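Local coordinates for protein predicted ATPase involved in replication control, Cdc46/Mcm family (Methanopyrus kandleri AV19, PDB 3F8T) that belongs to the MCM family and is predicted to bind ATP and single-stranded DNA and to act as a helicase in DNA replication, at residues P54-R60 against R95-L101; D372-F376 against W485-A490; I183-P188 against L404-R408; A296-D300 against L336-C340. The protein carries 2 engineered substitutions. All coordinates share one frame; numbering follows the deposited sequence.

Interaction 1: P54-R60 against R95-L101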
loop_
_atom_site.group_PDB
_atom_site.type_symbol
_atom_site.label_atom_id
_atom_site.label_comp_id
_atom_site.label_asym_id
_atom_site.label_seq_id
_atom_site.Cartn_x
_atom_site.Cartn_y
_atom_site.Cartn_z
ATOM N N PRO A 54 11.136 -9.251 -27.657
ATOM C CA PRO A 54 11.280 -7.936 -28.276
ATOM C C PRO A 54 12.744 -7.581 -28.497
ATOM O O PRO A 54 13.624 -8.098 -27.806
ATOM C CB PRO A 54 10.666 -6.989 -27.240
ATOM C CG PRO A 54 9.873 -7.873 -26.314
ATOM C CD PRO A 54 10.632 -9.147 -26.276
ATOM N N VAL A 55 12.998 -6.715 -29.470
ATOM C CA VAL A 55 14.331 -6.177 -29.645
ATOM C C VAL A 55 14.525 -5.152 -28.529
ATOM O O VAL A 55 13.608 -4.403 -28.201
ATOM C CB VAL A 55 14.521 -5.586 -31.053
ATOM C CG1 VAL A 55 15.948 -5.162 -31.263
ATOM C CG2 VAL A 55 14.150 -6.638 -32.094
ATOM N N VAL A 56 15.705 -5.153 -27.921
ATOM C CA VAL A 56 15.945 -4.361 -26.718
ATOM C C VAL A 56 17.070 -3.365 -26.947
ATOM O O VAL A 56 18.140 -3.726 -27.440
ATOM C CB VAL A 56 16.286 -5.282 -25.496
ATOM C CG1 VAL A 56 16.941 -4.498 -24.377
ATOM C CG2 VAL A 56 15.029 -5.973 -24.971
ATOM N N LEU A 57 16.818 -2.104 -26.608
ATOM C CA LEU A 57 17.876 -1.101 -26.593
ATOM C C LEU A 57 18.145 -0.682 -25.161
ATOM O O LEU A 57 17.293 -0.091 -24.524
ATOM C CB LEU A 57 17.522 0.129 -27.448
ATOM C CG LEU A 57 18.468 1.352 -27.366
ATOM C CD1 LEU A 57 19.922 1.019 -27.751
ATOM C CD2 LEU A 57 17.948 2.480 -28.238
ATOM N N ASP A 58 19.340 -1.005 -24.670
ATOM C CA ASP A 58 19.769 -0.561 -23.356
ATOM C C ASP A 58 20.534 0.740 -23.537
ATOM O O ASP A 58 21.669 0.756 -24.055
ATOM C CB ASP A 58 20.628 -1.618 -22.652
ATOM C CG ASP A 58 20.870 -1.285 -21.189
ATOM O OD1 ASP A 58 21.123 -0.108 -20.895
ATOM O OD2 ASP A 58 20.812 -2.191 -20.325
ATOM N N LEU A 59 19.891 1.828 -23.116
ATOM C CA LEU A 59 20.401 3.184 -23.295
ATOM C C LEU A 59 21.718 3.473 -22.586
ATOM O O LEU A 59 22.437 4.402 -22.962
ATOM C CB LEU A 59 19.333 4.194 -22.853
ATOM C CG LEU A 59 18.069 4.181 -23.724
ATOM C CD1 LEU A 59 16.972 5.059 -23.117
ATOM C CD2 LEU A 59 18.401 4.620 -25.157
ATOM N N ARG A 60 22.046 2.684 -21.563
ATOM C CA ARG A 60 23.326 2.855 -20.854
ATOM C C ARG A 60 24.490 2.426 -21.729
ATOM O O ARG A 60 25.652 2.723 -21.411
ATOM C CB ARG A 60 23.376 1.990 -19.604
ATOM C CG ARG A 60 22.306 2.217 -18.608
ATOM C CD ARG A 60 21.855 0.818 -18.211
ATOM N NE ARG A 60 21.054 0.776 -17.024
ATOM C CZ ARG A 60 20.139 -0.156 -16.781
ATOM N NH1 ARG A 60 19.873 -1.120 -17.667
ATOM N NH2 ARG A 60 19.475 -0.095 -15.650
ATOM N N ARG A 95 8.340 -5.841 -31.876
ATOM C CA ARG A 95 8.260 -5.229 -30.561
ATOM C C ARG A 95 9.623 -4.716 -30.134
ATOM O O ARG A 95 10.644 -5.382 -30.325
ATOM C CB ARG A 95 7.687 -6.204 -29.530
ATOM C CG ARG A 95 6.381 -6.862 -29.971
ATOM C CD ARG A 95 5.351 -6.971 -28.834
ATOM N NE ARG A 95 5.790 -7.711 -27.643
ATOM C CZ ARG A 95 6.472 -8.858 -27.629
ATOM N NH1 ARG A 95 6.825 -9.463 -28.755
ATOM N NH2 ARG A 95 6.797 -9.409 -26.466
ATOM N N VAL A 96 9.618 -3.510 -29.578
ATOM C CA VAL A 96 10.834 -2.842 -29.144
ATOM C C VAL A 96 10.695 -2.448 -27.680
ATOM O O VAL A 96 9.648 -1.958 -27.247
ATOM C CB VAL A 96 11.151 -1.598 -30.034
ATOM C CG1 VAL A 96 12.252 -0.744 -29.417
ATOM C CG2 VAL A 96 11.550 -2.042 -31.443
ATOM N N ARG A 97 11.754 -2.689 -26.915
ATOM C CA ARG A 97 11.782 -2.313 -25.515
ATOM C C ARG A 97 13.011 -1.453 -25.275
ATOM O O ARG A 97 14.040 -1.619 -25.940
ATOM C CB ARG A 97 11.823 -3.555 -24.620
ATOM C CG ARG A 97 10.595 -4.486 -24.735
ATOM C CD ARG A 97 9.311 -3.858 -24.165
ATOM N NE ARG A 97 8.178 -4.783 -24.213
ATOM C CZ ARG A 97 7.167 -4.705 -25.079
ATOM N NH1 ARG A 97 7.120 -3.735 -25.982
ATOM N NH2 ARG A 97 6.187 -5.602 -25.032
ATOM N N PHE A 98 12.897 -0.534 -24.331
ATOM C CA PHE A 98 14.033 0.264 -23.925
ATOM C C PHE A 98 14.351 -0.048 -22.468
ATOM O O PHE A 98 13.445 -0.204 -21.639
ATOM C CB PHE A 98 13.751 1.760 -24.100
ATOM C CG PHE A 98 13.407 2.167 -25.512
ATOM C CD1 PHE A 98 12.090 2.089 -25.975
ATOM C CD2 PHE A 98 14.391 2.666 -26.368
ATOM C CE1 PHE A 98 11.757 2.485 -27.283
ATOM C CE2 PHE A 98 14.071 3.068 -27.677
ATOM C CZ PHE A 98 12.755 2.970 -28.132
ATOM N N ARG A 99 15.642 -0.135 -22.167
ATOM C CA ARG A 99 16.111 -0.300 -20.799
ATOM C C ARG A 99 17.066 0.842 -20.490
ATOM O O ARG A 99 17.613 1.477 -21.407
ATOM C CB ARG A 99 16.826 -1.650 -20.628
ATOM C CG ARG A 99 16.047 -2.868 -21.152
ATOM C CD ARG A 99 14.821 -3.187 -20.284
ATOM N NE ARG A 99 13.753 -3.884 -21.015
ATOM C CZ ARG A 99 13.661 -5.207 -21.172
ATOM N NH1 ARG A 99 14.581 -6.018 -20.662
ATOM N NH2 ARG A 99 12.642 -5.728 -21.857
ATOM N N GLY A 100 17.254 1.105 -19.200
ATOM C CA GLY A 100 18.272 2.042 -18.752
ATOM C C GLY A 100 17.970 3.489 -19.056
ATOM O O GLY A 100 18.852 4.229 -19.493
ATOM N N LEU A 101 16.722 3.898 -18.822
ATOM C CA LEU A 101 16.324 5.305 -18.911
ATOM C C LEU A 101 17.220 6.191 -18.067
ATOM O O LEU A 101 17.465 5.867 -16.906
ATOM C CB LEU A 101 14.875 5.494 -18.430
ATOM C CG LEU A 101 13.727 5.201 -19.391
ATOM C CD1 LEU A 101 13.771 3.752 -19.870
ATOM C CD2 LEU A 101 12.383 5.503 -18.711
#

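Interaction 2: D372-F376 against W485-A490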
loop_
_atom_site.group_PDB
_atom_site.type_symbol
_atom_site.label_atom_id
_atom_site.label_comp_id
_atom_site.label_asym_id
_atom_site.label_seq_id
_atom_site.Cartn_x
_atom_site.Cartn_y
_atom_site.Cartn_z
ATOM N N ASP A 372 -9.410 -5.308 16.662
ATOM C CA ASP A 372 -8.467 -5.791 17.667
ATOM C C ASP A 372 -8.540 -4.978 18.961
ATOM O O ASP A 372 -8.398 -5.516 20.038
ATOM C CB ASP A 372 -7.047 -5.740 17.108
ATOM C CG ASP A 372 -6.857 -6.692 15.911
ATOM O OD1 ASP A 372 -6.593 -7.885 16.151
ATOM O OD2 ASP A 372 -6.975 -6.237 14.752
ATOM N N LEU A 373 -8.720 -3.672 18.834
ATOM C CA LEU A 373 -8.659 -2.775 19.981
ATOM C C LEU A 373 -9.660 -1.659 19.822
ATOM O O LEU A 373 -9.851 -1.146 18.726
ATOM C CB LEU A 373 -7.269 -2.138 20.106
ATOM C CG LEU A 373 -6.055 -3.048 20.292
ATOM C CD1 LEU A 373 -4.784 -2.376 19.821
ATOM C CD2 LEU A 373 -5.945 -3.500 21.735
ATOM N N ILE A 374 -10.284 -1.270 20.929
ATOM C CA ILE A 374 -11.054 -0.044 20.955
ATOM C C ILE A 374 -10.357 0.908 21.909
ATOM O O ILE A 374 -10.086 0.554 23.053
ATOM C CB ILE A 374 -12.532 -0.247 21.380
ATOM C CG1 ILE A 374 -13.172 -1.376 20.557
ATOM C CG2 ILE A 374 -13.281 1.110 21.265
ATOM C CD1 ILE A 374 -14.648 -1.679 20.891
ATOM N N ALA A 375 -10.043 2.094 21.414
ATOM C CA ALA A 375 -9.364 3.118 22.198
ATOM C C ALA A 375 -10.386 4.167 22.653
ATOM O O ALA A 375 -10.833 5.018 21.861
ATOM C CB ALA A 375 -8.257 3.744 21.375
ATOM N N PHE A 376 -10.782 4.065 23.919
ATOM C CA PHE A 376 -11.744 4.979 24.521
ATOM C C PHE A 376 -10.998 6.204 24.991
ATOM O O PHE A 376 -10.276 6.151 25.988
ATOM C CB PHE A 376 -12.483 4.319 25.694
ATOM C CG PHE A 376 -13.252 3.086 25.312
ATOM C CD1 PHE A 376 -12.688 1.818 25.467
ATOM C CD2 PHE A 376 -14.538 3.189 24.795
ATOM C CE1 PHE A 376 -13.392 0.680 25.094
ATOM C CE2 PHE A 376 -15.241 2.066 24.431
ATOM C CZ PHE A 376 -14.670 0.805 24.578
ATOM N N TRP A 485 -5.691 -3.302 28.697
ATOM C CA TRP A 485 -6.154 -1.922 28.889
ATOM C C TRP A 485 -7.486 -1.704 28.174
ATOM O O TRP A 485 -8.425 -1.176 28.770
ATOM C CB TRP A 485 -5.094 -0.927 28.412
ATOM C CG TRP A 485 -5.444 0.522 28.611
ATOM C CD1 TRP A 485 -5.186 1.295 29.716
ATOM C CD2 TRP A 485 -6.108 1.374 27.675
ATOM N NE1 TRP A 485 -5.659 2.578 29.519
ATOM C CE2 TRP A 485 -6.226 2.651 28.273
ATOM C CE3 TRP A 485 -6.623 1.183 26.391
ATOM C CZ2 TRP A 485 -6.833 3.727 27.626
ATOM C CZ3 TRP A 485 -7.225 2.257 25.743
ATOM C CH2 TRP A 485 -7.320 3.514 26.362
ATOM N N TYR A 486 -7.561 -2.125 26.910
ATOM C CA TYR A 486 -8.807 -2.124 26.125
ATOM C C TYR A 486 -9.945 -2.879 26.821
ATOM O O TYR A 486 -11.064 -2.361 26.965
ATOM C CB TYR A 486 -8.549 -2.737 24.732
ATOM C CG TYR A 486 -9.776 -3.320 24.050
ATOM C CD1 TYR A 486 -10.964 -2.599 23.993
ATOM C CD2 TYR A 486 -9.742 -4.578 23.450
ATOM C CE1 TYR A 486 -12.099 -3.112 23.380
ATOM C CE2 TYR A 486 -10.894 -5.116 22.822
ATOM C CZ TYR A 486 -12.064 -4.360 22.792
ATOM O OH TYR A 486 -13.226 -4.807 22.171
ATOM N N LEU A 487 -9.672 -4.116 27.225
ATOM C CA LEU A 487 -10.701 -4.952 27.853
ATOM C C LEU A 487 -11.212 -4.353 29.170
ATOM O O LEU A 487 -12.421 -4.400 29.464
ATOM C CB LEU A 487 -10.176 -6.364 28.081
ATOM C CG LEU A 487 -9.879 -7.221 26.844
ATOM C CD1 LEU A 487 -9.272 -8.538 27.290
ATOM C CD2 LEU A 487 -11.116 -7.460 25.968
ATOM N N GLU A 488 -10.293 -3.784 29.938
ATOM C CA GLU A 488 -10.608 -3.222 31.242
ATOM C C GLU A 488 -11.321 -1.888 31.141
ATOM O O GLU A 488 -12.358 -1.696 31.781
ATOM C CB GLU A 488 -9.358 -3.156 32.130
ATOM C CG GLU A 488 -8.973 -4.548 32.657
ATOM C CD GLU A 488 -7.515 -4.675 33.120
ATOM O OE1 GLU A 488 -6.905 -3.656 33.512
ATOM O OE2 GLU A 488 -6.990 -5.818 33.110
ATOM N N THR A 489 -10.800 -0.990 30.311
ATOM C CA THR A 489 -11.410 0.325 30.110
ATOM C C THR A 489 -12.796 0.251 29.471
ATOM O O THR A 489 -13.658 1.093 29.755
ATOM C CB THR A 489 -10.513 1.267 29.299
ATOM O OG1 THR A 489 -10.309 0.730 27.978
ATOM C CG2 THR A 489 -9.167 1.435 29.987
ATOM N N ALA A 490 -13.015 -0.764 28.631
ATOM C CA ALA A 490 -14.317 -0.995 27.988
ATOM C C ALA A 490 -15.466 -1.141 28.992
ATOM O O ALA A 490 -16.616 -0.782 28.692
ATOM C CB ALA A 490 -14.257 -2.220 27.104
#

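Interaction 3: I183-P188 against L404-R408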
loop_
_atom_site.group_PDB
_atom_site.type_symbol
_atom_site.label_atom_id
_atom_site.label_comp_id
_atom_site.label_asym_id
_atom_site.label_seq_id
_atom_site.Cartn_x
_atom_site.Cartn_y
_atom_site.Cartn_z
ATOM N N ILE A 183 3.716 -0.611 -0.981
ATOM C CA ILE A 183 4.278 0.590 -0.370
ATOM C C ILE A 183 5.663 0.913 -0.947
ATOM O O ILE A 183 6.367 0.006 -1.389
ATOM C CB ILE A 183 4.286 0.509 1.186
ATOM C CG1 ILE A 183 5.187 -0.625 1.684
ATOM C CG2 ILE A 183 2.840 0.350 1.695
ATOM C CD1 ILE A 183 5.654 -0.447 3.147
ATOM N N PRO A 184 6.031 2.208 -0.979
ATOM C CA PRO A 184 7.318 2.639 -1.516
ATOM C C PRO A 184 8.501 2.006 -0.790
ATOM O O PRO A 184 8.452 1.812 0.423
ATOM C CB PRO A 184 7.313 4.163 -1.287
ATOM C CG PRO A 184 5.888 4.528 -1.175
ATOM C CD PRO A 184 5.216 3.349 -0.519
ATOM N N GLU A 185 9.545 1.693 -1.553
ATOM C CA GLU A 185 10.810 1.194 -1.029
ATOM C C GLU A 185 11.714 2.342 -0.562
ATOM O O GLU A 185 11.838 3.365 -1.234
ATOM C CB GLU A 185 11.560 0.411 -2.108
ATOM C CG GLU A 185 10.850 -0.825 -2.640
ATOM C CD GLU A 185 11.635 -1.500 -3.752
ATOM O OE1 GLU A 185 12.856 -1.756 -3.564
ATOM O OE2 GLU A 185 11.036 -1.775 -4.816
ATOM N N VAL A 186 12.353 2.143 0.586
ATOM C CA VAL A 186 13.344 3.056 1.115
ATOM C C VAL A 186 14.668 2.293 1.145
ATOM O O VAL A 186 14.745 1.188 1.671
ATOM C CB VAL A 186 12.948 3.539 2.541
ATOM C CG1 VAL A 186 14.151 3.978 3.344
ATOM C CG2 VAL A 186 11.926 4.670 2.464
ATOM N N HIS A 187 15.698 2.879 0.553
ATOM C CA HIS A 187 17.036 2.303 0.582
ATOM C C HIS A 187 17.945 3.332 1.251
ATOM O O HIS A 187 18.474 4.243 0.585
ATOM C CB HIS A 187 17.507 1.921 -0.829
ATOM C CG HIS A 187 16.630 0.910 -1.504
ATOM N ND1 HIS A 187 16.564 -0.410 -1.102
ATOM C CD2 HIS A 187 15.778 1.025 -2.552
ATOM C CE1 HIS A 187 15.708 -1.061 -1.869
ATOM N NE2 HIS A 187 15.220 -0.214 -2.759
ATOM N N PRO A 188 18.099 3.213 2.586
ATOM C CA PRO A 188 18.844 4.187 3.373
ATOM C C PRO A 188 20.336 4.107 3.080
ATOM O O PRO A 188 20.855 3.018 2.806
ATOM C CB PRO A 188 18.570 3.759 4.819
ATOM C CG PRO A 188 18.279 2.303 4.736
ATOM C CD PRO A 188 17.579 2.110 3.416
ATOM N N LEU A 404 8.569 2.532 6.741
ATOM C CA LEU A 404 8.626 1.930 5.409
ATOM C C LEU A 404 9.705 0.861 5.337
ATOM O O LEU A 404 9.508 -0.235 4.749
ATOM C CB LEU A 404 8.908 3.019 4.366
ATOM C CG LEU A 404 7.734 3.904 3.941
ATOM C CD1 LEU A 404 8.234 5.020 3.039
ATOM C CD2 LEU A 404 6.667 3.091 3.214
ATOM N N TYR A 405 10.861 1.212 5.885
ATOM C CA TYR A 405 11.998 0.314 5.950
ATOM C C TYR A 405 11.651 -0.945 6.765
ATOM O O TYR A 405 11.822 -2.094 6.294
ATOM C CB TYR A 405 13.193 1.058 6.547
ATOM C CG TYR A 405 14.460 0.245 6.584
ATOM C CD1 TYR A 405 15.201 0.013 5.425
ATOM C CD2 TYR A 405 14.924 -0.289 7.779
ATOM C CE1 TYR A 405 16.372 -0.746 5.469
ATOM C CE2 TYR A 405 16.082 -1.040 7.832
ATOM C CZ TYR A 405 16.797 -1.256 6.682
ATOM O OH TYR A 405 17.938 -2.004 6.744
ATOM N N ALA A 406 11.139 -0.731 7.972
ATOM C CA ALA A 406 10.820 -1.827 8.895
ATOM C C ALA A 406 9.830 -2.833 8.288
ATOM O O ALA A 406 10.011 -4.048 8.428
ATOM C CB ALA A 406 10.261 -1.251 10.223
ATOM N N ILE A 407 8.795 -2.318 7.620
ATOM C CA ILE A 407 7.745 -3.156 6.997
ATOM C C ILE A 407 8.326 -4.042 5.906
ATOM O O ILE A 407 7.997 -5.234 5.818
ATOM C CB ILE A 407 6.589 -2.303 6.368
ATOM C CG1 ILE A 407 5.773 -1.583 7.442
ATOM C CG2 ILE A 407 5.620 -3.201 5.481
ATOM C CD1 ILE A 407 4.799 -0.529 6.835
ATOM N N ARG A 408 9.163 -3.453 5.057
ATOM C CA ARG A 408 9.719 -4.172 3.909
ATOM C C ARG A 408 10.770 -5.182 4.380
ATOM O O ARG A 408 10.871 -6.288 3.842
ATOM C CB ARG A 408 10.358 -3.197 2.904
ATOM C CG ARG A 408 10.874 -3.900 1.610
ATOM C CD ARG A 408 11.489 -2.892 0.631
ATOM N NE ARG A 408 12.557 -2.140 1.288
ATOM C CZ ARG A 408 13.849 -2.455 1.251
ATOM N NH1 ARG A 408 14.272 -3.506 0.542
ATOM N NH2 ARG A 408 14.723 -1.709 1.916
HETATM O O HOH W 1 9.584 -0.056 1.982
#

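Interaction 4: A296-D300 against L336-C340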
loop_
_atom_site.group_PDB
_atom_site.type_symbol
_atom_site.label_atom_id
_atom_site.label_comp_id
_atom_site.label_asym_id
_atom_site.label_seq_id
_atom_site.Cartn_x
_atom_site.Cartn_y
_atom_site.Cartn_z
ATOM N N ALA A 296 -11.020 1.244 0.052
ATOM C CA ALA A 296 -10.348 0.112 0.699
ATOM C C ALA A 296 -9.272 -0.490 -0.217
ATOM O O ALA A 296 -8.192 -0.886 0.232
ATOM C CB ALA A 296 -11.348 -0.938 1.112
ATOM N N VAL A 297 -9.592 -0.543 -1.510
ATOM C CA VAL A 297 -8.668 -0.986 -2.560
ATOM C C VAL A 297 -7.501 0.002 -2.721
ATOM O O VAL A 297 -6.342 -0.403 -2.816
ATOM C CB VAL A 297 -9.441 -1.217 -3.900
ATOM C CG1 VAL A 297 -8.497 -1.616 -5.031
ATOM C CG2 VAL A 297 -10.486 -2.316 -3.690
ATOM N N LEU A 298 -7.787 1.300 -2.731
ATOM C CA LEU A 298 -6.704 2.286 -2.839
ATOM C C LEU A 298 -5.813 2.321 -1.589
ATOM O O LEU A 298 -4.674 2.796 -1.641
ATOM C CB LEU A 298 -7.258 3.685 -3.160
ATOM C CG LEU A 298 -7.940 3.831 -4.531
ATOM C CD1 LEU A 298 -8.560 5.224 -4.640
ATOM C CD2 LEU A 298 -6.925 3.595 -5.650
ATOM N N ALA A 299 -6.327 1.805 -0.471
ATOM C CA ALA A 299 -5.570 1.758 0.800
ATOM C C ALA A 299 -4.817 0.430 0.966
ATOM O O ALA A 299 -4.188 0.197 2.000
ATOM C CB ALA A 299 -6.526 1.961 1.998
ATOM N N ASP A 300 -4.878 -0.440 -0.041
ATOM C CA ASP A 300 -4.142 -1.705 -0.004
ATOM C C ASP A 300 -2.696 -1.500 0.453
ATOM O O ASP A 300 -1.951 -0.698 -0.117
ATOM C CB ASP A 300 -4.183 -2.385 -1.391
ATOM C CG ASP A 300 -3.463 -3.740 -1.418
ATOM O OD1 ASP A 300 -3.836 -4.634 -0.649
ATOM O OD2 ASP A 300 -2.548 -3.927 -2.254
ATOM N N LEU A 336 -10.784 -7.956 -5.281
ATOM C CA LEU A 336 -9.629 -7.030 -5.384
ATOM C C LEU A 336 -8.861 -6.974 -4.059
ATOM O O LEU A 336 -9.464 -7.119 -3.004
ATOM C CB LEU A 336 -10.099 -5.618 -5.751
ATOM C CG LEU A 336 -10.956 -5.497 -7.013
ATOM C CD1 LEU A 336 -11.559 -4.112 -7.130
ATOM C CD2 LEU A 336 -10.114 -5.820 -8.239
ATOM N N ASN A 337 -7.545 -6.780 -4.117
ATOM C CA ASN A 337 -6.748 -6.706 -2.889
ATOM C C ASN A 337 -7.127 -5.430 -2.150
ATOM O O ASN A 337 -7.188 -4.350 -2.746
ATOM C CB ASN A 337 -5.247 -6.664 -3.158
ATOM C CG ASN A 337 -4.656 -8.023 -3.510
ATOM O OD1 ASN A 337 -3.816 -8.107 -4.405
ATOM N ND2 ASN A 337 -5.054 -9.069 -2.799
ATOM N N ALA A 338 -7.385 -5.580 -0.863
ATOM C CA ALA A 338 -7.697 -4.470 0.016
ATOM C C ALA A 338 -7.106 -4.803 1.375
ATOM O O ALA A 338 -7.825 -4.959 2.370
ATOM C CB ALA A 338 -9.203 -4.279 0.107
ATOM N N ARG A 339 -5.778 -4.917 1.398
ATOM C CA ARG A 339 -5.052 -5.390 2.570
ATOM C C ARG A 339 -4.704 -4.186 3.405
ATOM O O ARG A 339 -3.534 -3.811 3.526
ATOM C CB ARG A 339 -3.795 -6.177 2.150
ATOM C CG ARG A 339 -4.154 -7.474 1.403
ATOM C CD ARG A 339 -2.976 -8.026 0.554
ATOM N NE ARG A 339 -2.569 -7.106 -0.511
ATOM C CZ ARG A 339 -1.618 -7.368 -1.409
ATOM N NH1 ARG A 339 -0.977 -8.544 -1.397
ATOM N NH2 ARG A 339 -1.309 -6.467 -2.334
ATOM N N CYS A 340 -5.748 -3.575 3.966
ATOM C CA CYS A 340 -5.601 -2.328 4.724
ATOM C C CYS A 340 -5.769 -2.563 6.223
ATOM O O CYS A 340 -6.452 -3.493 6.642
ATOM C CB CYS A 340 -6.613 -1.289 4.220
ATOM S SG CYS A 340 -8.323 -1.844 4.144
HETATM O O HOH W 2 -5.384 -3.262 -4.317
#

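Interaction 1: P54-R60 against R95-L101
P54 and V56 each lie under flat guanidinium groups, P54 under those of R95 and R97 and V56 under that of R99, on a sheet of just two parallel strands, 55-58 and 96-99. The backbones are joined by five hydrogen bonds. V55 N donates to R95 O at 2.8 Å, V55 O receives R97 N, L57 N donates to R97 O, L57 O receives R99 N, and L59 N closes the ladder on R99 O. The P54 ring suits its place just before the strand because its carbons offer guanidinium groups a smooth apolar surface: P54 CG lies 3.4 Å from R95 NH2, while P54 CB touches R97 CG at 3.5 Å. Beta-branched V56 holds CG1 anti to the backbone N (chi1 163°), 3.7 Å from R99 CG, which leaves CG2 beside that N and over the R99 guanidinium. On the other face L57 CD2 meets F98 CE2 at 4.0 Å; V55 packs on helix 40-47, V96 and F98 on helix 74-88, and F98 also on L118 of strand 118-130. At the far end G100, with positive phi, lets its CA sit over the centre of the R60 guanidinium, 3.5 Å from R60 CZ. D58 steadies that arginine by a salt bridge, OD2 lying in the R60 guanidinium plane 3.0 Å from NH1, and OD1 accepts R60 N in an Asx turn. R99 NE forms a salt bridge with E176, and R95 NH1 bonds to the carbonyl of G52. Aliphatic contacts to guanidinium faces thus leave N-H edges available for polar partners.

Interaction 2: D372-F376 against W485-A490
With chi1 at 156°, Y486 carries its CG anti to the backbone N and swings its ring from helix 473-489 against strand 373-376; I374, at chi1 -50°, sets CG1 beside its own backbone N, where it meets that ring. I374 CG1 lies 3.5 Å from Y486 CE1, and I374 CD1 reaches on to the hydroxyl, 3.7 Å from Y486 OH. The strand backbone runs over one ring face: L373 CA makes a CH-pi contact 4.2 Å from the Y486 ring centroid and 17° off its normal, and I374 N stands closer over the same face. A flat aromatic suits this place because it can lie against a strand without needing its hydrogen bonds, which L373 and A375 give to strand 242-245. F376 fills the next step, its CE1 3.6 Å from A490 CB and at the edge of the Y486 ring, its CD1 3.6 Å from T489 OG1. That hydroxyl sits between its backbone N and carbonyl carbon, which lets it donate to W485 O, one turn back, at 2.8 Å; a polar residue so enters an apolar contact with its proton already engaged. W485 offers its ring edge to A375 CA. Strand 373-376 borders the parallel sheet of the P-loop domain, whose 2-3-4-1-5 order is that of AAA+ proteins, and the helix belongs to the lid. D372, facing away, is tied to R457 and S454 of the lid and to the backbone of H241. No hydrogen bond crosses between the segments, and I374 O and F376 N are buried without a partner, so cohesion here rests on aromatic and aliphatic surface.

Interaction 3: I183-P188 against L404-R408
R408 reaches over E185, V186 and H187 of the linker 183-188, which runs from the last strand of the OB-fold region, 176-180, to helix 190-201 and here passes over helix 396-409 of the AAA-lid region. From CB the R408 chain runs out extended, and its CD comes to E185 CG at 3.9 Å. The bend at chi3, 56°, then turns the head back over the linker: NE and CZ pass near V186 O, and NH2 gives that carbonyl a weak, strongly bent hydrogen bond of 2.9 Å. NH1 ends 3.7 Å from H187 CE1, which sits over one face of the guanidinium with the two planes 63° apart. A long arginine suits this rim, since its methylenes can lie on the glutamate while its head spans two residues of the loop. H187 is itself steadied by E185, NE2 donating to OE1 at 2.9 Å, and that carboxylate lies close enough to R408 for a probable favourable charge effect without contact.

Beneath this polar rim the packing is aliphatic. I183 CD1 drops between L404 CD2 and I407 CG2, the latter 3.6 Å away, while V186 CG2 touches L404 CD1; branched side chains suit the place because they carry methyls out to meet those of the helix. P188, a rigid ring, lays CG 3.7 Å from Y405 CE1 at roughly a right angle, and helix 190-201 backs both through L193 and F196. Between the apolar and polar sides sits one water that donates to two carbonyls, P184 O at 2.7 Å and L404 O at 2.8 Å.

Interaction 4: A296-D300 against L336-C340
D300 and R339 lie side by side and form a bidentate salt bridge with carboxylate and guanidinium only 5° from coplanar. R339 NE donates to D300 OD1 at 2.8 Å and 179°, R339 NH2 to D300 OD2 at 2.8 Å, each using the syn lone pair. The anti lone pair of OD1 takes a third bond, from R339 N at 2.8 Å, so one arginine holds the carboxylate by both head and backbone. Aspartate suits the site: its short chain, CG anti to the backbone N (chi1 -178°), brings both oxygens to the turn. R339 centres an inverse gamma turn, and N337 CG lies over a face of its guanidinium. Next come small residues that let helix 295-298 approach: A338 CB lies 3.5 Å from A296 O, and A299 CB 3.9 Å from C340 CB. V297 CG2 packs on L336 CB. Beyond them V329 touches A296, V297, L336 and A338. The hairpin 328-337, between helix 314-326 and strand 341-346, probably corresponds to the presensor 1 hairpin of MCM proteins, whose exit is thus tied to the end of helix 295-298. Three well-aligned bonds around a buried carboxylate, its arginine partner partly exposed, would favour the charged form and fix the arginine head's rotation.

In the fold
The four contacts run along an elongated chain, with interactions 1 and 2 on opposite sides of its centre, about 56 Å apart between centres. Interactions 2 and 4 are buried, whereas 1 and 3 are only partly so. Interaction 1 alone pairs strand with strand and depends on backbone hydrogen bonds, with arginines on one face, two of which meet the OB-fold region. Interactions 2 and 3 both bring the lid against other parts, one by aromatic packing on the P-loop sheet, the other by aliphatic packing edged with a weak bond and a water. Interaction 4, within the P-loop domain, adds a bidentate salt bridge to small apolar contacts; its nearest atoms lie about 5 Å from those of interaction 3.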